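PDB 2YJG: lactate racemase apoprotein from Thermoanaerobacterium thermosaccharolyticum, which catalyses the interconversion of D- and L-lactate once matured with its nickel-pincer nucleotide cofactor, which this apoprotein lacks. Local coordinates for residues P173-G178 and A360-R365; A198-E203 and D356-Q361; N207-A210 and E216-P219; Y329-E334 and N343-R348. All blocks are in the same frame, centred on the assembly; numbering follows the deposited sequence.

Contact 1: residues P173-G178 and A360-R365; sequences PHFFAG and AQILAR
Phe-175 O takes a hydrogen bond from a water 2.7 Å away, and Arg-365 NH2 donates to the same water at 2.9 Å, the water lying at the edge of the guanidinium group and in its plane. The bridge joins the turn of a tight beta hairpin, 173-178, to helix 357-369, so that a hairpin of the N-terminal family region meets a helix of the C-terminal one. The hairpin is closed by His-174 N to Gly-178 O (2.9 Å) and by a weak return bond from Gly-178 N to His-174 O. Arg-365 NH2 also forms a salt bridge with Glu-304. Beside this polar link the contact is apolar and buried. Both phenylalanines carry CG between the backbone N and the carbonyl carbon (chi1 72° for Phe-175, 58° for Phe-176), which turns the two rings toward the helix, where Ile-362 pushes its CD1 methyl obliquely against each. Phe-176 CD2 sits over the rim of one face of the Phe-175 ring. His-174, a proton donor/acceptor by similarity, does not touch 360-365; its NE2 lies over the centre of one Phe-176 face, 3.4 Å above the plane. Ile-362 CD1 is 3.6 Å from Phe-176 CD2 and 3.9 Å from Phe-175 CE2.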
loop_
_atom_site.group_PDB
_atom_site.type_symbol
_atom_site.label_atom_id
_atom_site.label_comp_id
_atom_site.label_asym_id
_atom_site.label_seq_id
_atom_site.Cartn_x
_atom_site.Cartn_y
_atom_site.Cartn_z
ATOM N N PRO A 173 22.997 -19.941 5.183
ATOM C CA PRO A 173 23.203 -20.774 6.345
ATOM C C PRO A 173 22.468 -20.198 7.525
ATOM O O PRO A 173 22.242 -19.000 7.565
ATOM C CB PRO A 173 24.710 -20.649 6.580
ATOM C CG PRO A 173 25.271 -20.355 5.206
ATOM C CD PRO A 173 24.269 -19.474 4.615
ATOM N N HIS A 174 22.140 -21.028 8.490
ATOM C CA HIS A 174 21.515 -20.552 9.742
ATOM C C HIS A 174 22.093 -21.327 10.903
ATOM O O HIS A 174 22.152 -22.599 10.881
ATOM C CB HIS A 174 19.991 -20.670 9.650
ATOM C CG HIS A 174 19.300 -20.258 10.900
ATOM N ND1 HIS A 174 18.593 -19.076 11.041
ATOM C CD2 HIS A 174 19.235 -20.883 12.098
ATOM C CE1 HIS A 174 18.123 -19.008 12.286
ATOM N NE2 HIS A 174 18.505 -20.090 12.935
ATOM N N PHE A 175 22.502 -20.604 11.932
ATOM C CA PHE A 175 23.334 -21.166 12.975
ATOM C C PHE A 175 22.685 -22.218 13.903
ATOM O O PHE A 175 23.410 -22.881 14.673
ATOM C CB PHE A 175 24.019 -20.086 13.779
ATOM C CG PHE A 175 23.125 -19.269 14.721
ATOM C CD1 PHE A 175 21.835 -18.880 14.357
ATOM C CD2 PHE A 175 23.626 -18.838 15.933
ATOM C CE1 PHE A 175 21.090 -18.145 15.207
ATOM C CE2 PHE A 175 22.862 -18.057 16.794
ATOM C CZ PHE A 175 21.580 -17.692 16.370
ATOM N N PHE A 176 21.363 -22.353 13.875
ATOM C CA PHE A 176 20.758 -23.548 14.529
ATOM C C PHE A 176 19.715 -24.315 13.731
ATOM O O PHE A 176 19.484 -25.446 14.054
ATOM C CB PHE A 176 20.233 -23.238 15.956
ATOM C CG PHE A 176 19.222 -22.153 16.034
ATOM C CD1 PHE A 176 17.881 -22.435 15.836
ATOM C CD2 PHE A 176 19.591 -20.857 16.416
ATOM C CE1 PHE A 176 16.903 -21.448 15.949
ATOM C CE2 PHE A 176 18.629 -19.851 16.545
ATOM C CZ PHE A 176 17.288 -20.127 16.307
ATOM N N ALA A 177 19.063 -23.711 12.744
ATOM C CA ALA A 177 18.184 -24.428 11.833
ATOM C C ALA A 177 18.900 -24.989 10.601
ATOM O O ALA A 177 18.272 -25.586 9.749
ATOM C CB ALA A 177 17.034 -23.506 11.356
ATOM N N GLY A 178 20.211 -24.774 10.505
ATOM C CA GLY A 178 21.025 -25.333 9.413
ATOM C C GLY A 178 21.057 -24.410 8.236
ATOM O O GLY A 178 22.121 -23.889 7.848
ATOM N N ALA A 360 20.744 -16.394 24.040
ATOM C CA ALA A 360 21.566 -16.441 25.241
ATOM C C ALA A 360 22.197 -17.827 25.486
ATOM O O ALA A 360 23.348 -17.937 25.948
ATOM C CB ALA A 360 20.788 -15.967 26.563
ATOM N N GLN A 361 21.426 -18.879 25.212
ATOM C CA GLN A 361 21.887 -20.222 25.437
ATOM C C GLN A 361 23.109 -20.480 24.542
ATOM O O GLN A 361 24.159 -21.007 24.974
ATOM C CB GLN A 361 20.753 -21.185 25.084
ATOM C CG GLN A 361 21.093 -22.633 25.422
ATOM C CD GLN A 361 19.973 -23.611 25.116
ATOM O OE1 GLN A 361 18.823 -23.213 24.880
ATOM N NE2 GLN A 361 20.307 -24.905 25.134
ATOM N N ILE A 362 22.957 -20.165 23.267
ATOM C CA ILE A 362 24.102 -20.305 22.349
ATOM C C ILE A 362 25.294 -19.507 22.719
ATOM O O ILE A 362 26.418 -20.060 22.677
ATOM C CB ILE A 362 23.673 -20.035 20.896
ATOM C CG1 ILE A 362 22.640 -21.078 20.569
ATOM C CG2 ILE A 362 24.990 -20.008 19.833
ATOM C CD1 ILE A 362 21.792 -20.824 19.298
ATOM N N LEU A 363 25.131 -18.227 23.103
ATOM C CA LEU A 363 26.297 -17.444 23.547
ATOM C C LEU A 363 26.925 -18.045 24.796
ATOM O O LEU A 363 28.157 -18.168 24.877
ATOM C CB LEU A 363 25.905 -15.985 23.770
ATOM C CG LEU A 363 26.950 -15.007 24.283
ATOM C CD1 LEU A 363 28.109 -14.947 23.212
ATOM C CD2 LEU A 363 26.343 -13.604 24.556
ATOM N N ALA A 364 26.098 -18.500 25.771
ATOM C CA ALA A 364 26.644 -19.196 26.919
ATOM C C ALA A 364 27.452 -20.456 26.525
ATOM O O ALA A 364 28.501 -20.688 27.057
ATOM C CB ALA A 364 25.531 -19.514 28.045
ATOM N N ARG A 365 26.967 -21.246 25.587
ATOM C CA ARG A 365 27.705 -22.434 25.098
ATOM C C ARG A 365 29.117 -21.980 24.661
ATOM O O ARG A 365 30.132 -22.571 25.054
ATOM C CB ARG A 365 26.961 -23.105 23.941
ATOM C CG ARG A 365 27.662 -24.279 23.406
ATOM C CD ARG A 365 26.982 -24.828 22.222
ATOM N NE ARG A 365 27.285 -24.021 21.020
ATOM C CZ ARG A 365 26.458 -23.803 20.013
ATOM N NH1 ARG A 365 25.194 -24.250 20.015
ATOM N NH2 ARG A 365 26.863 -23.041 19.015
HETATM O O HOH W 1 25.067 -22.923 16.743
#

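Contact 2: residues A198-E203 and D356-Q361; sequences ANHCSE and DQWEAQ
His-200 holds CG beside its backbone N and anti to the carbonyl carbon, while Trp-358 sets CG between N and the carbonyl carbon (chi1 54°), and these two choices swing the imidazole over one face of the indole. The rings cross obliquely, with centroids of the imidazole and the six-membered indole ring 4.1 Å apart and planes at 37°; His-200 CB lies 3.4 Å from Trp-358 CE3. The opposite indole face has Asp-356 N above its rim, so the ring is covered by its own helix start on one side and by the histidine on the other. His-200 is, by similarity, a ligand of the cofactor's nickel, and the tryptophan thus backs a probable metal-binding side chain. His-200 stands in a type I beta turn, Ala-198 to Cys-201, which leads straight into helix 202-206 with Cys-201 as N-cap. Next to the ring pair the contact turns polar. Gln-361 reaches out extended and its NE2 donates to Ser-202 O at 3.1 Å, almost straight (177°) and on a lone pair in the carbonyl plane. One water accepts from Gln-357 NE2 and donates to both His-200 O (2.7 Å) and Gln-361 OE1 (2.8 Å). Ser-202 OG bonds to Arg-348 O instead, and Gln-357 OE1 takes its bond from Leu-354 N.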
loop_
_atom_site.group_PDB
_atom_site.type_symbol
_atom_site.label_atom_id
_atom_site.label_comp_id
_atom_site.label_asym_id
_atom_site.label_seq_id
_atom_site.Cartn_x
_atom_site.Cartn_y
_atom_site.Cartn_z
ATOM N N ALA A 198 8.250 -22.840 21.201
ATOM C CA ALA A 198 8.540 -24.277 21.498
ATOM C C ALA A 198 9.606 -24.829 20.556
ATOM O O ALA A 198 10.428 -25.647 20.947
ATOM C CB ALA A 198 7.267 -25.162 21.410
ATOM N N ASN A 199 9.615 -24.324 19.322
ATOM C CA ASN A 199 10.566 -24.720 18.303
ATOM C C ASN A 199 11.984 -24.142 18.615
ATOM O O ASN A 199 12.969 -24.512 17.961
ATOM C CB ASN A 199 10.025 -24.343 16.918
ATOM C CG ASN A 199 10.821 -24.943 15.769
ATOM O OD1 ASN A 199 11.351 -24.182 14.956
ATOM N ND2 ASN A 199 10.937 -26.271 15.711
ATOM N N HIS A 200 12.108 -23.296 19.640
ATOM C CA HIS A 200 13.404 -22.766 20.066
ATOM C C HIS A 200 13.767 -23.274 21.490
ATOM O O HIS A 200 14.667 -22.702 22.152
ATOM C CB HIS A 200 13.381 -21.246 20.071
ATOM C CG HIS A 200 13.182 -20.621 18.732
ATOM N ND1 HIS A 200 14.200 -19.984 18.040
ATOM C CD2 HIS A 200 12.069 -20.450 17.992
ATOM C CE1 HIS A 200 13.717 -19.463 16.924
ATOM N NE2 HIS A 200 12.436 -19.760 16.851
ATOM N N CYS A 201 13.097 -24.327 21.948
ATOM C CA CYS A 201 13.279 -24.820 23.320
ATOM C C CYS A 201 14.711 -25.214 23.641
ATOM O O CYS A 201 15.469 -25.629 22.761
ATOM C CB CYS A 201 12.329 -25.994 23.644
ATOM S SG CYS A 201 12.670 -27.508 22.904
ATOM N N SER A 202 15.064 -25.106 24.912
ATOM C CA SER A 202 16.432 -25.419 25.357
ATOM C C SER A 202 16.910 -26.845 24.976
ATOM O O SER A 202 18.087 -27.035 24.664
ATOM C CB SER A 202 16.619 -25.229 26.836
ATOM O OG SER A 202 15.857 -26.194 27.526
ATOM N N GLU A 203 15.988 -27.807 24.975
ATOM C CA GLU A 203 16.317 -29.179 24.607
ATOM C C GLU A 203 16.753 -29.279 23.156
ATOM O O GLU A 203 17.706 -30.005 22.806
ATOM C CB GLU A 203 15.099 -30.086 24.788
ATOM C CG GLU A 203 15.461 -31.525 24.670
ATOM C CD GLU A 203 14.361 -32.436 25.223
ATOM O OE1 GLU A 203 13.361 -31.921 25.790
ATOM O OE2 GLU A 203 14.493 -33.656 25.027
ATOM N N ASP A 356 14.149 -14.560 23.269
ATOM C CA ASP A 356 15.587 -14.309 23.380
ATOM C C ASP A 356 16.388 -15.477 24.031
ATOM O O ASP A 356 17.623 -15.471 23.940
ATOM C CB ASP A 356 15.915 -13.035 24.190
ATOM C CG ASP A 356 15.519 -11.714 23.516
ATOM O OD1 ASP A 356 14.895 -11.684 22.392
ATOM O OD2 ASP A 356 15.864 -10.663 24.162
ATOM N N GLN A 357 15.730 -16.449 24.674
ATOM C CA GLN A 357 16.472 -17.366 25.528
ATOM C C GLN A 357 17.489 -18.204 24.721
ATOM O O GLN A 357 18.581 -18.507 25.204
ATOM C CB GLN A 357 15.519 -18.244 26.357
ATOM C CG GLN A 357 14.984 -19.450 25.732
ATOM C CD GLN A 357 14.371 -20.434 26.777
ATOM O OE1 GLN A 357 13.617 -20.009 27.685
ATOM N NE2 GLN A 357 14.651 -21.732 26.610
ATOM N N TRP A 358 17.113 -18.575 23.508
ATOM C CA TRP A 358 17.932 -19.453 22.692
ATOM C C TRP A 358 19.268 -18.766 22.279
ATOM O O TRP A 358 20.299 -19.411 22.107
ATOM C CB TRP A 358 17.129 -19.925 21.495
ATOM C CG TRP A 358 16.518 -18.842 20.670
ATOM C CD1 TRP A 358 17.071 -18.216 19.611
ATOM C CD2 TRP A 358 15.232 -18.256 20.864
ATOM N NE1 TRP A 358 16.214 -17.260 19.108
ATOM C CE2 TRP A 358 15.071 -17.272 19.875
ATOM C CE3 TRP A 358 14.223 -18.448 21.790
ATOM C CZ2 TRP A 358 13.908 -16.483 19.776
ATOM C CZ3 TRP A 358 13.066 -17.735 21.661
ATOM C CH2 TRP A 358 12.901 -16.761 20.658
ATOM N N GLU A 359 19.186 -17.458 22.051
ATOM C CA GLU A 359 20.359 -16.642 21.646
ATOM C C GLU A 359 21.290 -16.581 22.826
ATOM O O GLU A 359 22.547 -16.657 22.687
ATOM C CB GLU A 359 19.912 -15.221 21.259
ATOM C CG GLU A 359 20.738 -14.465 20.225
ATOM C CD GLU A 359 20.635 -15.024 18.825
ATOM O OE1 GLU A 359 19.851 -15.994 18.631
ATOM O OE2 GLU A 359 21.314 -14.488 17.870
ATOM N N ALA A 360 20.744 -16.394 24.040
ATOM C CA ALA A 360 21.566 -16.441 25.241
ATOM C C ALA A 360 22.197 -17.827 25.486
ATOM O O ALA A 360 23.348 -17.937 25.948
ATOM C CB ALA A 360 20.788 -15.967 26.563
ATOM N N GLN A 361 21.426 -18.879 25.212
ATOM C CA GLN A 361 21.887 -20.222 25.437
ATOM C C GLN A 361 23.109 -20.480 24.542
ATOM O O GLN A 361 24.159 -21.007 24.974
ATOM C CB GLN A 361 20.753 -21.185 25.084
ATOM C CG GLN A 361 21.093 -22.633 25.422
ATOM C CD GLN A 361 19.973 -23.611 25.116
ATOM O OE1 GLN A 361 18.823 -23.213 24.880
ATOM N NE2 GLN A 361 20.307 -24.905 25.134
HETATM O O HOH W 2 16.276 -22.122 24.284
HETATM O O HOH W 3 12.853 -24.062 26.595
#

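Contact 3: residues N207-A210 and E216-P219; sequences NPYA and ENNP
An Asx turn overlapping a type I beta turn, Asn-207 to Ala-210, folds back on the residues that lead into helix 219-230, and Tyr-209 lies against Asn-217 at the protein surface. Asn-217 CB stands over the centre of one tyrosine face in a CH-pi contact, 3.6 Å from the centroid and 10° off the ring normal. The amide beyond it is tilted 68° from the ring, with OD1 3.1 Å from Tyr-209 CE2. In the Asx turn, Asn-207 OD1 accepts from Tyr-209 N at 2.8 Å, the donor tilted 18° from the carbonyl plane. The same amide is laid against Pro-219, CG lying 3.6 Å from the proline CD, and its ND2 reaches Asn-217 O through one water. An alanine at Asn-207 would remove the whole amide, and is likely to leave Tyr-209 N without its turn-closing acceptor and a gap beside the proline ring. Asn-218 is the N-cap of the helix, OD1 accepting from Ile-220 N, while its ND2 bonds to Phe-176 O and Val-214 O. Its CB meanwhile rests 3.4 Å from Tyr-209 O.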
loop_
_atom_site.group_PDB
_atom_site.type_symbol
_atom_site.label_atom_id
_atom_site.label_comp_id
_atom_site.label_asym_id
_atom_site.label_seq_id
_atom_site.Cartn_x
_atom_site.Cartn_y
_atom_site.Cartn_z
ATOM N N ASN A 207 20.863 -29.709 21.347
ATOM C CA ASN A 207 21.172 -30.880 20.536
ATOM C C ASN A 207 22.415 -30.615 19.697
ATOM O O ASN A 207 22.573 -29.547 19.156
ATOM C CB ASN A 207 19.968 -31.208 19.664
ATOM C CG ASN A 207 20.130 -32.480 18.888
ATOM O OD1 ASN A 207 20.866 -32.525 17.900
ATOM N ND2 ASN A 207 19.349 -33.543 19.282
ATOM N N PRO A 208 23.281 -31.629 19.534
ATOM C CA PRO A 208 24.517 -31.334 18.843
ATOM C C PRO A 208 24.371 -31.119 17.334
ATOM O O PRO A 208 25.316 -30.631 16.673
ATOM C CB PRO A 208 25.375 -32.571 19.131
ATOM C CG PRO A 208 24.450 -33.618 19.677
ATOM C CD PRO A 208 23.308 -32.920 20.269
ATOM N N TYR A 209 23.184 -31.430 16.804
ATOM C CA TYR A 209 22.854 -31.233 15.397
ATOM C C TYR A 209 22.182 -29.924 15.076
ATOM O O TYR A 209 21.914 -29.679 13.914
ATOM C CB TYR A 209 21.984 -32.403 14.826
ATOM C CG TYR A 209 22.733 -33.707 14.852
ATOM C CD1 TYR A 209 23.650 -33.997 13.829
ATOM C CD2 TYR A 209 22.603 -34.616 15.915
ATOM C CE1 TYR A 209 24.420 -35.155 13.841
ATOM C CE2 TYR A 209 23.371 -35.816 15.921
ATOM C CZ TYR A 209 24.254 -36.077 14.849
ATOM O OH TYR A 209 25.060 -37.190 14.783
ATOM N N ALA A 210 21.874 -29.108 16.079
ATOM C CA ALA A 210 21.251 -27.811 15.893
ATOM C C ALA A 210 22.382 -26.802 15.664
ATOM O O ALA A 210 22.811 -26.099 16.586
ATOM C CB ALA A 210 20.397 -27.459 17.174
ATOM N N GLU A 216 20.358 -32.909 8.752
ATOM C CA GLU A 216 20.072 -34.285 9.140
ATOM C C GLU A 216 20.292 -34.473 10.626
ATOM O O GLU A 216 21.334 -34.088 11.187
ATOM C CB GLU A 216 20.899 -35.254 8.325
ATOM C CG GLU A 216 20.395 -35.305 6.895
ATOM C CD GLU A 216 21.270 -36.102 5.952
ATOM O OE1 GLU A 216 21.395 -37.336 6.167
ATOM O OE2 GLU A 216 21.742 -35.486 4.938
ATOM N N ASN A 217 19.273 -35.030 11.273
ATOM C CA ASN A 217 19.293 -35.323 12.724
ATOM C C ASN A 217 19.118 -34.062 13.556
ATOM O O ASN A 217 19.244 -34.099 14.801
ATOM C CB ASN A 217 20.559 -36.093 13.124
ATOM C CG ASN A 217 20.265 -37.261 14.029
ATOM O OD1 ASN A 217 21.107 -37.667 14.871
ATOM N ND2 ASN A 217 19.060 -37.818 13.886
ATOM N N ASN A 218 18.870 -32.943 12.869
ATOM C CA ASN A 218 18.579 -31.637 13.520
ATOM C C ASN A 218 17.118 -31.614 13.937
ATOM O O ASN A 218 16.234 -31.634 13.075
ATOM C CB ASN A 218 18.899 -30.430 12.590
ATOM C CG ASN A 218 18.648 -29.102 13.235
ATOM O OD1 ASN A 218 17.920 -29.019 14.233
ATOM N ND2 ASN A 218 19.337 -28.044 12.750
ATOM N N PRO A 219 16.842 -31.635 15.254
ATOM C CA PRO A 219 15.446 -31.830 15.659
ATOM C C PRO A 219 14.555 -30.629 15.388
ATOM O O PRO A 219 13.362 -30.812 15.267
ATOM C CB PRO A 219 15.564 -32.059 17.166
ATOM C CG PRO A 219 16.789 -31.316 17.569
ATOM C CD PRO A 219 17.724 -31.557 16.437
HETATM O O HOH W 4 18.841 -35.619 16.833
#

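Contact 4: residues Y329-E334 and N343-R348; sequences YRWFKE and NKILSR
Trp-331 presents one indole face to Ile-345, whose CG1 stands 3.7 Å from the centroid of the six-membered ring and only 3° off its normal, a CH-pi contact. CD1 of the isoleucine runs on along the ring system to within 3.9 Å of Trp-331 CD2. Two further neighbours approach the benzo end of the indole obliquely: Lys-344 CB is 3.8 Å from CZ3, and Arg-348 CD is 3.9 Å from CH2. Three residues of 343-348 therefore receive a single side chain from helix 326-333, and the contact joins two helices that follow each other in the chain, 326-333 and 338-346, at the surface of the C-terminal family region. The arginine chain bends at CG-CD (chi3 69°), and its guanidinium plane ends 59° from the indole plane; NH2 is engaged by Glu-352 O. Lys-344 instead runs straight out past the tryptophan in the opposite sense. Its NZ is bonded to Ser-335 OG, in the link between the helices, and lies 3.2 Å from Glu-334 O. Within 343-348, Ser-347 OG donates to Lys-344 O at 2.7 Å. A serine in place of Trp-331 would probably open a gap between the two helices, with Ile-345 CG1 deprived of its aromatic cover and the Arg-348 stem of its support. Aliphatic stems thus meet the indole while the charged ends find polar partners beyond it, so the pairing probably rests mainly on dispersion and CH-pi attraction.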
loop_
_atom_site.group_PDB
_atom_site.type_symbol
_atom_site.label_atom_id
_atom_site.label_comp_id
_atom_site.label_asym_id
_atom_site.label_seq_id
_atom_site.Cartn_x
_atom_site.Cartn_y
_atom_site.Cartn_z
ATOM N N TYR A 329 20.089 -9.886 27.173
ATOM C CA TYR A 329 21.086 -9.206 27.990
ATOM C C TYR A 329 21.017 -9.605 29.484
ATOM O O TYR A 329 22.038 -9.888 30.141
ATOM C CB TYR A 329 20.858 -7.722 27.822
ATOM C CG TYR A 329 21.646 -6.814 28.702
ATOM C CD1 TYR A 329 23.034 -6.859 28.738
ATOM C CD2 TYR A 329 20.988 -5.846 29.507
ATOM C CE1 TYR A 329 23.761 -5.980 29.551
ATOM C CE2 TYR A 329 21.717 -4.957 30.288
ATOM C CZ TYR A 329 23.105 -5.012 30.295
ATOM O OH TYR A 329 23.816 -4.138 31.097
ATOM N N ARG A 330 19.805 -9.591 30.001
ATOM C CA ARG A 330 19.460 -9.855 31.415
ATOM C C ARG A 330 19.848 -11.273 31.851
ATOM O O ARG A 330 20.226 -11.471 32.958
ATOM C CB ARG A 330 17.955 -9.623 31.585
ATOM C CG ARG A 330 17.316 -9.574 32.996
ATOM C CD ARG A 330 15.721 -9.275 32.920
ATOM N NE ARG A 330 15.007 -9.898 31.759
ATOM C CZ ARG A 330 13.791 -9.553 31.295
ATOM N NH1 ARG A 330 13.068 -8.584 31.888
ATOM N NH2 ARG A 330 13.283 -10.180 30.212
ATOM N N TRP A 331 19.833 -12.239 30.956
ATOM C CA TRP A 331 20.317 -13.567 31.301
ATOM C C TRP A 331 21.716 -13.488 31.852
ATOM O O TRP A 331 21.958 -14.091 32.843
ATOM C CB TRP A 331 20.280 -14.534 30.102
ATOM C CG TRP A 331 18.940 -15.116 29.832
ATOM C CD1 TRP A 331 18.189 -14.955 28.715
ATOM C CD2 TRP A 331 18.232 -16.057 30.656
ATOM N NE1 TRP A 331 17.033 -15.690 28.825
ATOM C CE2 TRP A 331 17.066 -16.409 29.990
ATOM C CE3 TRP A 331 18.497 -16.629 31.912
ATOM C CZ2 TRP A 331 16.093 -17.243 30.575
ATOM C CZ3 TRP A 331 17.531 -17.490 32.479
ATOM C CH2 TRP A 331 16.415 -17.832 31.786
ATOM N N PHE A 332 22.588 -12.678 31.226
ATOM C CA PHE A 332 23.971 -12.534 31.632
ATOM C C PHE A 332 24.107 -11.550 32.789
ATOM O O PHE A 332 24.827 -11.801 33.767
ATOM C CB PHE A 332 24.804 -12.088 30.457
ATOM C CG PHE A 332 24.854 -13.133 29.386
ATOM C CD1 PHE A 332 23.840 -13.203 28.436
ATOM C CD2 PHE A 332 25.805 -14.087 29.404
ATOM C CE1 PHE A 332 23.820 -14.173 27.489
ATOM C CE2 PHE A 332 25.793 -15.124 28.439
ATOM C CZ PHE A 332 24.813 -15.169 27.514
ATOM N N LYS A 333 23.352 -10.472 32.689
ATOM C CA LYS A 333 23.479 -9.399 33.695
ATOM C C LYS A 333 23.108 -9.933 35.072
ATOM O O LYS A 333 23.761 -9.556 36.072
ATOM C CB LYS A 333 22.600 -8.231 33.324
ATOM C CG LYS A 333 22.611 -7.123 34.349
ATOM C CD LYS A 333 23.587 -6.039 34.056
ATOM C CE LYS A 333 23.245 -4.814 34.975
ATOM N NZ LYS A 333 23.932 -3.583 34.530
ATOM N N GLU A 334 22.117 -10.825 35.101
ATOM C CA GLU A 334 21.577 -11.442 36.332
ATOM C C GLU A 334 22.231 -12.798 36.771
ATOM O O GLU A 334 21.778 -13.410 37.730
ATOM C CB GLU A 334 20.081 -11.690 36.149
ATOM C CG GLU A 334 19.243 -10.432 35.770
ATOM C CD GLU A 334 19.056 -9.501 36.949
ATOM O OE1 GLU A 334 18.864 -10.030 38.076
ATOM O OE2 GLU A 334 19.099 -8.256 36.776
ATOM N N ASN A 343 22.910 -23.237 32.845
ATOM C CA ASN A 343 22.195 -24.106 33.761
ATOM C C ASN A 343 20.731 -23.645 33.940
ATOM O O ASN A 343 19.816 -24.482 33.926
ATOM C CB ASN A 343 22.864 -24.100 35.115
ATOM C CG ASN A 343 24.201 -24.787 35.108
ATOM O OD1 ASN A 343 24.490 -25.620 34.226
ATOM N ND2 ASN A 343 25.013 -24.496 36.115
ATOM N N LYS A 344 20.560 -22.361 34.066
ATOM C CA LYS A 344 19.231 -21.746 34.121
ATOM C C LYS A 344 18.439 -22.032 32.895
ATOM O O LYS A 344 17.279 -22.419 32.997
ATOM C CB LYS A 344 19.316 -20.246 34.350
ATOM C CG LYS A 344 19.951 -19.818 35.688
ATOM C CD LYS A 344 20.097 -18.321 35.767
ATOM C CE LYS A 344 20.640 -17.853 37.123
ATOM N NZ LYS A 344 20.786 -16.370 37.079
ATOM N N ILE A 345 19.020 -21.829 31.707
ATOM C CA ILE A 345 18.240 -22.024 30.512
ATOM C C ILE A 345 17.876 -23.515 30.242
ATOM O O ILE A 345 16.766 -23.853 29.778
ATOM C CB ILE A 345 18.885 -21.320 29.293
ATOM C CG1 ILE A 345 18.831 -19.798 29.502
ATOM C CG2 ILE A 345 18.080 -21.715 28.050
ATOM C CD1 ILE A 345 19.731 -18.933 28.490
ATOM N N LEU A 346 18.812 -24.400 30.503
ATOM C CA LEU A 346 18.561 -25.808 30.345
ATOM C C LEU A 346 17.495 -26.310 31.320
ATOM O O LEU A 346 16.916 -27.350 31.057
ATOM C CB LEU A 346 19.827 -26.636 30.592
ATOM C CG LEU A 346 20.886 -26.559 29.486
ATOM C CD1 LEU A 346 22.110 -27.402 29.835
ATOM C CD2 LEU A 346 20.261 -26.982 28.204
ATOM N N SER A 347 17.266 -25.592 32.429
ATOM C CA SER A 347 16.187 -25.972 33.374
ATOM C C SER A 347 14.792 -25.682 32.785
ATOM O O SER A 347 13.798 -26.058 33.381
ATOM C CB SER A 347 16.351 -25.269 34.719
ATOM O OG SER A 347 15.875 -23.944 34.683
ATOM N N ARG A 348 14.720 -25.068 31.602
ATOM C CA ARG A 348 13.449 -24.648 31.021
ATOM C C ARG A 348 12.905 -25.703 30.082
ATOM O O ARG A 348 13.588 -26.129 29.149
ATOM C CB ARG A 348 13.600 -23.252 30.339
ATOM C CG ARG A 348 14.136 -22.169 31.261
ATOM C CD ARG A 348 14.071 -20.799 30.706
ATOM N NE ARG A 348 12.668 -20.366 30.623
ATOM C CZ ARG A 348 11.947 -19.946 31.649
ATOM N NH1 ARG A 348 12.521 -19.813 32.815
ATOM N NH2 ARG A 348 10.649 -19.662 31.490
#

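Contacts 1 and 2 share helix 357-369, their centres 9 Å apart, and together line the probable cofactor site: Phe-176 of contact 1 meets both rings of contact 2, its CE2 3.8 Å from Trp-358 CD1, and the side chains of His-174 and His-200 are about 6 Å apart. Contact 3 adjoins the hairpin of contact 1, its centre 11 Å away, and the two are tied by Asn-218 ND2 to Phe-176 O at 2.9 Å. Contact 4 adjoins contact 2, its centre 10 Å away, where Ser-202 OG and Arg-348 O are 2.8 Å apart. Contacts 3 and 4 do not touch, their nearest atoms being about 7 Å apart.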